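Local atomic coordinates of cytochrome P450 (Zobellia galactanivorans, PDB entry 6G5O), a protein that belongs to the cytochrome P450 family of haem proteins and holds protoporphyrin IX containing iron within a largely helical fold. Residues Arg69-Pro72 with Phe73-Pro77; Phe305-Asn309 with Glu310-Asp314. All coordinates share one frame; numbering follows the deposited sequence.

Both contacts are local, and they follow one another in series along the chain with no nesting or crossing. Contact 1 comes first, in the loop that leaves strand 48-49 and leads to helix 79-92; here 69-72 and 73-77 fold back on each other beside the haem propionates, against helix 207-220. Much later, after helix 295-298, contact 2 closes a surface turn between 305-309 and 310-314, before helix 333-350, and leans on helix 253-264. The two lie on opposite sides of the centre of the chain, their own centres about 33 Å apart and their nearest atoms about 21 Å apart, so neither touches the other.

Contact 1: Arg69-Pro72 with Phe73-Pro77; sequences RQIP and FEVDP. With HEM (protoporphyrin IX containing Fe), chain C.
A type I beta turn from P72 to V75, reinforced by side chains, presents P72 and F73 to the haem. Its own bond, V75 N to P72 O, is weak (3.2 Å), and other links hold the loop. E74 OE1 takes the N-H of Q70 at 2.8 Å through its anti lone pair, almost straight at 170°, while E74 N returns a 3.0 Å bond to Q70 O. A glutamate suits this buried place because its other oxygen, OE2, is paired with R66 and G55 N. R69 reaches round by a bend about its CG-CD bond (chi3 -57°), and NH1 meets E74 O at 2.9 Å, edge-on and in the carbonyl plane; the same nitrogen also serves A52 O. The loop leads into helix 79-92, probably the C helix of the P450 fold, whose H80 and R84 bond the haem. A cis peptide before P72, a bond that proline tolerates readily, helps bend the chain here. F73 CA lies 3.2 Å from haem O1D. With CG anti to its backbone N (chi1 -178°), the F73 ring turns its edge to the other propionate, CE1 to haem O1A 3.4 Å, and CD2 lies 3.6 Å from Q70 OE1.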
# COMPACT_ATOMS: atom_id res chain seq x y z
N ARG A 69 -11.96 8.37 13.50
CA ARG A 69 -11.67 6.94 13.47
C ARG A 69 -11.78 6.40 12.04
O ARG A 69 -12.80 6.59 11.38
CB ARG A 69 -12.66 6.18 14.36
CG ARG A 69 -12.52 4.67 14.32
CD ARG A 69 -13.42 3.99 15.36
NE ARG A 69 -13.10 4.49 16.71
CZ ARG A 69 -12.03 4.16 17.45
NH1 ARG A 69 -11.11 3.30 17.03
NH2 ARG A 69 -11.86 4.72 18.64
N GLN A 70 -10.73 5.75 11.57
CA GLN A 70 -10.75 5.21 10.22
C GLN A 70 -11.45 3.87 10.17
O GLN A 70 -11.42 3.11 11.15
CB GLN A 70 -9.34 5.17 9.65
CG GLN A 70 -8.87 6.58 9.40
CD GLN A 70 -7.53 6.72 8.75
OE1 GLN A 70 -6.86 5.74 8.41
NE2 GLN A 70 -7.12 7.99 8.56
N ILE A 71 -12.14 3.62 9.06
CA ILE A 71 -13.05 2.48 8.93
C ILE A 71 -12.81 1.74 7.58
O ILE A 71 -12.85 2.39 6.54
CB ILE A 71 -14.51 2.95 9.02
CG1 ILE A 71 -14.73 3.57 10.43
CG2 ILE A 71 -15.49 1.80 8.80
CD1 ILE A 71 -16.11 4.15 10.66
N PRO A 72 -12.54 0.42 7.60
CA PRO A 72 -12.60 -0.45 8.80
C PRO A 72 -11.31 -0.59 9.61
O PRO A 72 -11.26 -1.35 10.58
CB PRO A 72 -12.90 -1.84 8.19
CG PRO A 72 -13.13 -1.64 6.75
CD PRO A 72 -12.40 -0.39 6.39
N PHE A 73 -10.28 0.13 9.20
CA PHE A 73 -8.93 0.06 9.73
C PHE A 73 -8.77 0.08 11.25
O PHE A 73 -7.94 -0.67 11.80
CB PHE A 73 -8.18 1.22 9.13
CG PHE A 73 -6.76 1.31 9.52
CD1 PHE A 73 -5.91 0.23 9.38
CD2 PHE A 73 -6.23 2.55 9.92
CE1 PHE A 73 -4.59 0.36 9.71
CE2 PHE A 73 -4.90 2.68 10.23
CZ PHE A 73 -4.08 1.57 10.13
N GLU A 74 -9.54 0.94 11.92
CA GLU A 74 -9.38 1.18 13.36
C GLU A 74 -10.58 0.63 14.08
O GLU A 74 -11.10 1.25 15.00
CB GLU A 74 -9.17 2.70 13.65
CG GLU A 74 -7.72 3.10 13.42
CD GLU A 74 -7.40 4.60 13.33
OE1 GLU A 74 -8.26 5.42 12.95
OE2 GLU A 74 -6.19 4.94 13.61
N VAL A 75 -11.03 -0.54 13.66
CA VAL A 75 -12.18 -1.20 14.27
C VAL A 75 -11.86 -2.69 14.40
O VAL A 75 -11.25 -3.27 13.49
CB VAL A 75 -13.48 -1.00 13.43
CG1 VAL A 75 -14.66 -1.64 14.12
CG2 VAL A 75 -13.78 0.48 13.23
N ASP A 76 -12.30 -3.29 15.51
CA ASP A 76 -12.06 -4.69 15.79
C ASP A 76 -13.31 -5.48 15.52
O ASP A 76 -14.40 -4.93 15.53
CB ASP A 76 -11.67 -4.90 17.26
CG ASP A 76 -10.26 -4.42 17.60
OD1 ASP A 76 -9.27 -4.91 16.95
OD2 ASP A 76 -10.12 -3.57 18.53
N PRO A 77 -13.17 -6.79 15.26
CA PRO A 77 -14.33 -7.66 15.18
C PRO A 77 -15.06 -7.67 16.51
O PRO A 77 -14.45 -7.32 17.52
CB PRO A 77 -13.72 -9.04 14.91
CG PRO A 77 -12.43 -8.76 14.27
CD PRO A 77 -11.94 -7.50 14.90
CHA HEM C . -4.95 -2.39 4.68
CHB HEM C . -0.83 -2.70 2.18
CHC HEM C . -2.84 -0.33 -1.50
CHD HEM C . -6.70 0.52 1.20
C1A HEM C . -3.67 -2.69 4.30
C2A HEM C . -2.74 -3.43 5.09
C3A HEM C . -1.62 -3.52 4.38
C4A HEM C . -1.79 -2.83 3.16
CMA HEM C . -0.40 -4.24 4.84
CAA HEM C . -2.94 -4.08 6.46
CBA HEM C . -2.93 -3.02 7.54
CGA HEM C . -3.23 -3.61 8.90
O1A HEM C . -3.66 -2.88 9.78
O2A HEM C . -3.08 -4.82 9.16
C1B HEM C . -1.03 -2.08 0.96
C2B HEM C . -0.06 -2.15 -0.06
C3B HEM C . -0.60 -1.45 -1.12
C4B HEM C . -1.95 -1.00 -0.66
CMB HEM C . 1.29 -2.78 0.02
CAB HEM C . -0.14 -1.19 -2.49
CBB HEM C . 0.90 -1.76 -3.07
C1C HEM C . -4.07 0.11 -1.11
C2C HEM C . -4.90 0.96 -1.84
C3C HEM C . -5.98 1.26 -1.06
C4C HEM C . -5.80 0.54 0.16
CMC HEM C . -4.66 1.45 -3.24
CAC HEM C . -7.15 2.08 -1.39
CBC HEM C . -7.39 2.73 -2.52
C1D HEM C . -6.53 -0.27 2.35
C2D HEM C . -7.58 -0.37 3.38
C3D HEM C . -7.12 -1.19 4.34
C4D HEM C . -5.77 -1.55 3.92
CMD HEM C . -8.92 0.29 3.30
CAD HEM C . -7.85 -1.60 5.61
CBD HEM C . -8.55 -2.96 5.56
CGD HEM C . -9.31 -3.23 6.87
O1D HEM C . -9.10 -2.52 7.92
O2D HEM C . -10.19 -4.16 6.97
NA HEM C . -3.05 -2.29 3.13
NB HEM C . -2.11 -1.40 0.58
NC HEM C . -4.60 -0.12 0.12
ND HEM C . -5.49 -1.00 2.72
FE HEM C . -3.88 -1.21 1.71
O HOH W 1 -2.78 0.53 2.63

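Contact 2: Phe305-Asn309 with Glu310-Asp314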
# COMPACT_ATOMS: atom_id res chain seq x y z
N PHE A 305 10.71 -18.36 2.73
CA PHE A 305 10.93 -18.09 1.33
C PHE A 305 12.33 -18.54 0.92
O PHE A 305 13.32 -18.16 1.51
CB PHE A 305 10.75 -16.59 1.02
CG PHE A 305 9.43 -15.99 1.50
CD1 PHE A 305 9.31 -15.50 2.80
CD2 PHE A 305 8.32 -15.98 0.70
CE1 PHE A 305 8.11 -14.94 3.27
CE2 PHE A 305 7.11 -15.47 1.17
CZ PHE A 305 6.99 -14.93 2.44
N GLU A 306 12.39 -19.40 -0.09
CA GLU A 306 13.64 -19.68 -0.77
C GLU A 306 14.10 -18.43 -1.50
O GLU A 306 13.29 -17.74 -2.07
CB GLU A 306 13.43 -20.82 -1.81
CG GLU A 306 14.70 -21.60 -2.22
CD GLU A 306 15.28 -22.44 -1.06
OE1 GLU A 306 14.49 -22.95 -0.23
OE2 GLU A 306 16.51 -22.57 -0.98
N ASN A 307 15.41 -18.17 -1.51
CA ASN A 307 16.01 -16.98 -2.18
C ASN A 307 15.25 -15.72 -1.77
O ASN A 307 14.69 -15.05 -2.60
CB ASN A 307 15.96 -17.11 -3.70
CG ASN A 307 16.62 -18.38 -4.23
OD1 ASN A 307 17.80 -18.59 -4.00
ND2 ASN A 307 15.86 -19.18 -5.01
N PRO A 308 15.19 -15.43 -0.47
CA PRO A 308 14.28 -14.36 -0.06
C PRO A 308 14.72 -12.97 -0.48
O PRO A 308 13.87 -12.06 -0.57
CB PRO A 308 14.28 -14.46 1.48
CG PRO A 308 15.51 -15.20 1.84
CD PRO A 308 15.84 -16.10 0.66
N ASN A 309 16.02 -12.76 -0.72
CA ASN A 309 16.52 -11.42 -1.01
C ASN A 309 16.68 -11.21 -2.50
O ASN A 309 17.34 -10.29 -2.94
CB ASN A 309 17.78 -11.12 -0.18
CG ASN A 309 17.48 -11.13 1.32
OD1 ASN A 309 18.17 -11.75 2.12
ND2 ASN A 309 16.37 -10.52 1.69
N GLU A 310 16.01 -12.05 -3.26
CA GLU A 310 15.93 -11.93 -4.71
C GLU A 310 14.45 -11.88 -5.11
O GLU A 310 13.57 -12.34 -4.36
CB GLU A 310 16.54 -13.16 -5.40
CG GLU A 310 18.06 -13.19 -5.50
CD GLU A 310 18.61 -14.50 -6.10
OE1 GLU A 310 19.78 -14.85 -5.78
OE2 GLU A 310 17.90 -15.16 -6.91
N ILE A 311 14.22 -11.36 -6.30
CA ILE A 311 12.96 -11.46 -6.95
C ILE A 311 12.98 -12.71 -7.83
O ILE A 311 13.70 -12.75 -8.83
CB ILE A 311 12.65 -10.16 -7.73
CG1 ILE A 311 12.18 -9.10 -6.70
CG2 ILE A 311 11.59 -10.40 -8.81
CD1 ILE A 311 11.91 -7.72 -7.27
N VAL A 312 12.19 -13.71 -7.44
CA VAL A 312 11.94 -14.89 -8.25
C VAL A 312 10.63 -14.65 -8.99
O VAL A 312 9.52 -14.81 -8.42
CB VAL A 312 11.82 -16.18 -7.40
CG1 VAL A 312 11.44 -17.38 -8.27
CG2 VAL A 312 13.10 -16.44 -6.64
N LEU A 313 10.76 -14.30 -10.26
CA LEU A 313 9.70 -13.70 -11.04
C LEU A 313 8.44 -14.53 -11.14
O LEU A 313 7.34 -13.99 -11.25
CB LEU A 313 10.22 -13.37 -12.44
CG LEU A 313 9.48 -12.28 -13.22
CD1 LEU A 313 9.51 -10.96 -12.46
CD2 LEU A 313 10.14 -12.05 -14.56
N ASP A 314 8.59 -15.85 -11.12
CA ASP A 314 7.43 -16.73 -11.29
C ASP A 314 7.12 -17.54 -10.02
O ASP A 314 6.53 -18.60 -10.10
CB ASP A 314 7.68 -17.68 -12.49
CG ASP A 314 9.00 -18.53 -12.34
OD1 ASP A 314 9.67 -18.47 -11.27
OD2 ASP A 314 9.39 -19.23 -13.31
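The carbonyl oxygen of N307 is held by two N-H groups: E310 N bonds to it across the turn, weakly at 3.3 Å though fairly straight at 156°, and R315 NH2 takes it from outside the two segments. The E310 bond closes a type I beta turn from N307 to E310, in the irregular stretch of the P450 fold that follows helix 295-298. Residue types fit the turn well. P308 fills the second position, where its ring already fixes the phi that the turn needs, and N309 follows in the third, which asparagine commonly occupies. N307 itself has positive phi (49°), a left-handed conformation that asparagine adopts more easily than most residues. E310 stands beside the bond, its CB 3.9 Å from N307 O, and the extended chain beyond CG carries the carboxylate back alongside N307, OE2 to CB 4.2 Å. Behind the turn, P308 O is bonded by R262 and V312 N by E259; this spacing on helix 253-264 is consistent with the ExxR pair of the P450 K helix, with R315 probably the third member of that network. V312 is a small branched residue pointing back at the turn. Its CG1 stands anti to the backbone N (chi1 175°), which leaves the other methyl, CG2, to meet N307 CB at 4.2 Å.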